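Local coordinates for HMG box-containing protein 1 (Homo sapiens, PDB 3QVE) that represses transcription by binding the promoters of target genes, with roles in cell-cycle control and Wnt signalling, and is seen here through its AXH domain, at residues G53-E65 / V125-P137. Numbering follows the deposited sequence. Where two conformers were deposited one is given.
Sequences GYGSDGLKLLSHE and VHIGDVCLPPGHP. With SO4 (sulfate ion), chain D; EDO (1,2-ethanediol), chain G.
Leu59 and Cys131 pair backbone to backbone: Leu59 N donates to Cys131 O (2.8 Å) and Cys131 N donates back to Leu59 O (2.7 Å). Lys60 and Val130 follow as a non-hydrogen-bonded antiparallel pair, and two further bonds, Leu61 N to Asp129 O and Gly128 N to Leu61 O, carry the contact into the type II turn from His126 to Asp129. Ile127, within that turn, lies alongside the strand. Its CB lies beside the sulfate; CG1, anti to the carbonyl carbon (chi1 -67°), meets sulfate O4 (3.4 Å) and, at 3.7 Å, the His64 ring edge at CD2; CG2 rests on the carbonyl oxygens of Leu61 and Leu62; and CD1 ends near both Leu62 O and His64 CD2. The sulfate, probably from the crystallisation liquor, is gripped by His64 NE2, His126 ND1 and Ile127 N. On the buried side the side chains of Leu61 and Val125 cross at about a right angle, Leu61 CD2 meeting Val125 CG1 at 3.5 Å, beside Phe109. At the other end, Pro133 sets CG 4.0 Å from Gly55 O and CD near Gly58 N, against the Gly55–Gly58 turn. With an alanine here, the CG and CD contacts to the turn would be lost, probably opening a gap beside Gly55 O and leaving the backbone freer to turn about its N-CA bond. His136 lies between Leu132 CD2 on one ring face and Pro137 CD on the other, turns its CD2 edge to Ser56 O (3.2 Å), and bonds through ND1 to Asp138 N; a water links NE2 to Asp57 OD1. The pairing adds the short strand 130-131 as the outermost strand of the AXH domain's antiparallel sheet, beside strand 59-69.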
loop_
_atom_site.group_PDB
_atom_site.type_symbol
_atom_site.label_atom_id
_atom_site.label_comp_id
_atom_site.label_asym_id
_atom_site.label_seq_id
_atom_site.Cartn_x
_atom_site.Cartn_y
_atom_site.Cartn_z
ATOM N N GLY A 53 -2.733 10.584 9.821
ATOM C CA GLY A 53 -3.398 11.195 8.687
ATOM C C GLY A 53 -2.596 11.065 7.397
ATOM O O GLY A 53 -3.064 11.526 6.355
ATOM N N TYR A 54 -1.413 10.445 7.440
ATOM C CA TYR A 54 -0.613 10.295 6.229
ATOM C C TYR A 54 -1.393 9.511 5.181
ATOM O O TYR A 54 -1.863 8.421 5.437
ATOM C CB TYR A 54 0.699 9.588 6.489
ATOM C CG TYR A 54 1.585 9.521 5.254
ATOM C CD1 TYR A 54 2.583 10.486 5.018
ATOM C CD2 TYR A 54 1.450 8.477 4.344
ATOM C CE1 TYR A 54 3.399 10.390 3.879
ATOM C CE2 TYR A 54 2.240 8.374 3.204
ATOM C CZ TYR A 54 3.217 9.338 2.980
ATOM O OH TYR A 54 3.962 9.229 1.831
ATOM N N GLY A 55 -1.531 10.102 4.001
ATOM C CA GLY A 55 -2.198 9.472 2.891
ATOM C C GLY A 55 -3.701 9.343 3.013
ATOM O O GLY A 55 -4.295 8.473 2.366
ATOM N N SER A 56 -4.318 10.174 3.838
ATOM C CA SER A 56 -5.752 10.063 4.098
ATOM C C SER A 56 -6.639 10.348 2.855
ATOM O O SER A 56 -7.781 9.975 2.823
ATOM C CB SER A 56 -6.157 11.030 5.233
ATOM O OG SER A 56 -5.843 12.347 4.854
ATOM N N ASP A 57 -6.116 11.069 1.881
ATOM C CA ASP A 57 -6.787 11.282 0.623
ATOM C C ASP A 57 -6.421 10.230 -0.429
ATOM O O ASP A 57 -6.780 10.387 -1.576
ATOM C CB ASP A 57 -6.419 12.652 0.039
ATOM C CG ASP A 57 -6.924 13.797 0.871
ATOM O OD1 ASP A 57 -8.139 13.818 1.120
ATOM O OD2 ASP A 57 -6.115 14.669 1.253
ATOM N N GLY A 58 -5.678 9.196 -0.060
ATOM C CA GLY A 58 -5.204 8.230 -1.031
ATOM C C GLY A 58 -3.735 8.363 -1.325
ATOM O O GLY A 58 -3.107 9.398 -1.048
ATOM N N LEU A 59 -3.186 7.283 -1.881
ATOM C CA LEU A 59 -1.769 7.214 -2.252
ATOM C C LEU A 59 -1.677 6.951 -3.763
ATOM O O LEU A 59 -2.150 5.929 -4.247
ATOM C CB LEU A 59 -1.089 6.087 -1.470
ATOM C CG LEU A 59 -0.902 6.374 0.036
ATOM C CD1 LEU A 59 -0.440 5.105 0.739
ATOM C CD2 LEU A 59 0.069 7.514 0.265
ATOM N N LYS A 60 -1.134 7.917 -4.492
ATOM C CA LYS A 60 -1.007 7.803 -5.917
ATOM C C LYS A 60 0.257 7.020 -6.265
ATOM O O LYS A 60 1.344 7.395 -5.881
ATOM C CB LYS A 60 -0.968 9.183 -6.538
ATOM C CG LYS A 60 -0.949 9.210 -8.073
ATOM C CD LYS A 60 -0.900 10.694 -8.521
ATOM C CE LYS A 60 -0.862 10.841 -10.010
ATOM N NZ LYS A 60 -0.910 12.268 -10.425
ATOM N N LEU A 61 0.107 5.925 -6.989
ATOM C CA LEU A 61 1.270 5.127 -7.402
ATOM C C LEU A 61 2.046 5.858 -8.455
ATOM O O LEU A 61 1.468 6.280 -9.463
ATOM C CB LEU A 61 0.800 3.787 -7.976
ATOM C CG LEU A 61 1.865 2.818 -8.488
ATOM C CD1 LEU A 61 2.679 2.332 -7.298
ATOM C CD2 LEU A 61 1.192 1.663 -9.239
ATOM N N LEU A 62 3.341 6.007 -8.233
ATOM C CA LEU A 62 4.218 6.684 -9.154
ATOM C C LEU A 62 5.142 5.712 -9.893
ATOM O O LEU A 62 5.591 6.004 -11.007
ATOM C CB LEU A 62 5.111 7.700 -8.410
ATOM C CG LEU A 62 4.465 8.908 -7.723
ATOM C CD1 LEU A 62 5.569 9.883 -7.224
ATOM C CD2 LEU A 62 3.444 9.622 -8.621
ATOM N N SER A 63 5.503 4.623 -9.250
ATOM C CA SER A 63 6.498 3.711 -9.796
ATOM C C SER A 63 6.426 2.349 -9.175
ATOM O O SER A 63 5.938 2.197 -8.032
ATOM C CB SER A 63 7.914 4.273 -9.660
ATOM O OG SER A 63 8.376 4.191 -8.340
ATOM N N HIS A 64 6.878 1.330 -9.924
ATOM C CA HIS A 64 6.862 -0.044 -9.411
ATOM C C HIS A 64 7.959 -0.873 -10.021
ATOM O O HIS A 64 8.376 -0.624 -11.133
ATOM C CB HIS A 64 5.500 -0.717 -9.686
ATOM C CG HIS A 64 5.113 -0.752 -11.149
ATOM N ND1 HIS A 64 5.518 -1.756 -12.009
ATOM C CD2 HIS A 64 4.352 0.091 -11.890
ATOM C CE1 HIS A 64 5.048 -1.501 -13.227
ATOM N NE2 HIS A 64 4.335 -0.387 -13.176
ATOM N N GLU A 65 8.392 -1.884 -9.290
ATOM C CA GLU A 65 9.340 -2.848 -9.790
ATOM C C GLU A 65 9.155 -4.094 -8.927
ATOM O O GLU A 65 8.450 -4.078 -7.930
ATOM C CB GLU A 65 10.781 -2.334 -9.609
ATOM C CG GLU A 65 11.161 -2.102 -8.151
ATOM C CD GLU A 65 12.526 -1.404 -7.979
ATOM O OE1 GLU A 65 13.070 -0.934 -8.952
ATOM O OE2 GLU A 65 13.060 -1.343 -6.855
ATOM N N VAL A 125 -3.510 -2.951 -11.731
ATOM C CA VAL A 125 -3.062 -1.662 -11.198
ATOM C C VAL A 125 -2.174 -0.992 -12.221
ATOM O O VAL A 125 -1.399 -1.674 -12.893
ATOM C CB VAL A 125 -2.203 -1.821 -9.915
ATOM C CG1 VAL A 125 -1.621 -0.458 -9.456
ATOM C CG2 VAL A 125 -3.001 -2.457 -8.779
ATOM N N HIS A 126 -2.263 0.328 -12.347
ATOM C CA HIS A 126 -1.279 1.095 -13.162
ATOM C C HIS A 126 -0.815 2.358 -12.457
ATOM O O HIS A 126 -1.546 2.928 -11.616
ATOM C CB HIS A 126 -1.889 1.561 -14.487
ATOM C CG HIS A 126 -2.343 0.435 -15.356
ATOM N ND1 HIS A 126 -1.464 -0.389 -16.026
ATOM C CD2 HIS A 126 -3.582 -0.051 -15.598
ATOM C CE1 HIS A 126 -2.147 -1.319 -16.671
ATOM N NE2 HIS A 126 -3.434 -1.131 -16.433
ATOM N N ILE A 127 0.355 2.834 -12.875
ATOM C CA ILE A 127 0.871 4.137 -12.451
ATOM C C ILE A 127 -0.226 5.205 -12.658
ATOM O O ILE A 127 -0.948 5.226 -13.672
ATOM C CB ILE A 127 2.163 4.491 -13.190
ATOM C CG1 ILE A 127 3.289 3.516 -12.772
ATOM C CG2 ILE A 127 2.548 5.977 -12.916
ATOM C CD1 ILE A 127 4.570 3.559 -13.640
ATOM N N GLY A 128 -0.390 6.050 -11.661
ATOM C CA GLY A 128 -1.460 7.026 -11.660
ATOM C C GLY A 128 -2.616 6.638 -10.768
ATOM O O GLY A 128 -3.353 7.502 -10.337
ATOM N N ASP A 129 -2.817 5.337 -10.524
ATOM C CA ASP A 129 -3.913 4.903 -9.665
ATOM C C ASP A 129 -3.777 5.471 -8.248
ATOM O O ASP A 129 -2.702 5.449 -7.647
ATOM C CB ASP A 129 -3.996 3.363 -9.626
ATOM C CG ASP A 129 -4.518 2.753 -10.968
ATOM O OD1 ASP A 129 -4.933 3.506 -11.872
ATOM O OD2 ASP A 129 -4.512 1.520 -11.109
ATOM N N VAL A 130 -4.894 5.957 -7.716
ATOM C CA VAL A 130 -4.933 6.461 -6.363
ATOM C C VAL A 130 -5.506 5.365 -5.486
ATOM O O VAL A 130 -6.692 4.981 -5.592
ATOM C CB VAL A 130 -5.733 7.773 -6.269
ATOM C CG1 VAL A 130 -5.916 8.190 -4.777
ATOM C CG2 VAL A 130 -5.060 8.876 -7.127
ATOM N N CYS A 131 -4.647 4.863 -4.611
ATOM C CA CYS A 131 -4.964 3.739 -3.761
ATOM C C CYS A 131 -5.528 4.277 -2.425
ATOM O O CYS A 131 -4.843 4.990 -1.680
ATOM C CB CYS A 131 -3.708 2.913 -3.563
ATOM S SG CYS A 131 -3.120 2.233 -5.129
ATOM N N LEU A 132 -6.763 3.891 -2.106
ATOM C CA LEU A 132 -7.478 4.454 -0.979
ATOM C C LEU A 132 -7.313 3.587 0.267
ATOM O O LEU A 132 -7.209 2.375 0.163
ATOM C CB LEU A 132 -8.968 4.578 -1.301
ATOM C CG LEU A 132 -9.371 5.434 -2.489
ATOM C CD1 LEU A 132 -10.938 5.423 -2.648
ATOM C CD2 LEU A 132 -8.818 6.858 -2.324
ATOM N N PRO A 133 -7.263 4.230 1.446
ATOM C CA PRO A 133 -7.309 3.542 2.706
ATOM C C PRO A 133 -8.720 3.120 3.084
ATOM O O PRO A 133 -9.659 3.735 2.638
ATOM C CB PRO A 133 -6.817 4.606 3.680
ATOM C CG PRO A 133 -7.274 5.890 3.126
ATOM C CD PRO A 133 -7.171 5.699 1.623
ATOM N N PRO A 134 -8.869 2.096 3.928
ATOM C CA PRO A 134 -10.195 1.697 4.378
ATOM C C PRO A 134 -10.878 2.863 5.073
ATOM O O PRO A 134 -10.201 3.675 5.690
ATOM C CB PRO A 134 -9.923 0.555 5.368
ATOM C CG PRO A 134 -8.441 0.455 5.549
ATOM C CD PRO A 134 -7.799 1.219 4.436
ATOM N N GLY A 135 -12.195 2.986 4.918
ATOM C CA GLY A 135 -12.915 4.136 5.510
ATOM C C GLY A 135 -12.739 5.494 4.807
ATOM O O GLY A 135 -13.162 6.526 5.324
ATOM N N HIS A 136 -12.082 5.521 3.647
ATOM C CA HIS A 136 -12.086 6.714 2.835
ATOM C C HIS A 136 -13.538 6.843 2.315
ATOM O O HIS A 136 -14.172 5.846 2.017
ATOM C CB HIS A 136 -11.135 6.549 1.659
ATOM C CG HIS A 136 -10.968 7.774 0.839
ATOM N ND1 HIS A 136 -11.817 8.100 -0.201
ATOM C CD2 HIS A 136 -10.048 8.765 0.902
ATOM C CE1 HIS A 136 -11.436 9.257 -0.720
ATOM N NE2 HIS A 136 -10.346 9.666 -0.092
ATOM N N PRO A 137 -14.053 8.055 2.146
ATOM C CA PRO A 137 -15.445 8.123 1.654
ATOM C C PRO A 137 -15.709 7.435 0.299
ATOM O O PRO A 137 -16.808 6.995 0.059
ATOM C CB PRO A 137 -15.715 9.629 1.534
ATOM C CG PRO A 137 -14.603 10.324 2.198
ATOM C CD PRO A 137 -13.457 9.377 2.376
HETATM S S SO4 D . 2.004 0.969 -15.865
HETATM O O1 SO4 D . 3.402 0.620 -15.976
HETATM O O2 SO4 D . 1.688 2.294 -16.350
HETATM O O3 SO4 D . 1.129 -0.070 -16.384
HETATM O O4 SO4 D . 1.715 1.009 -14.458
HETATM C C1 EDO G . 9.645 1.796 -6.960
HETATM O O1 EDO G . 10.488 2.628 -7.785
HETATM C C2 EDO G . 10.288 1.843 -5.575
HETATM O O2 EDO G . 11.717 1.563 -5.589
HETATM O O HOH W 1 -9.467 12.298 -0.493
#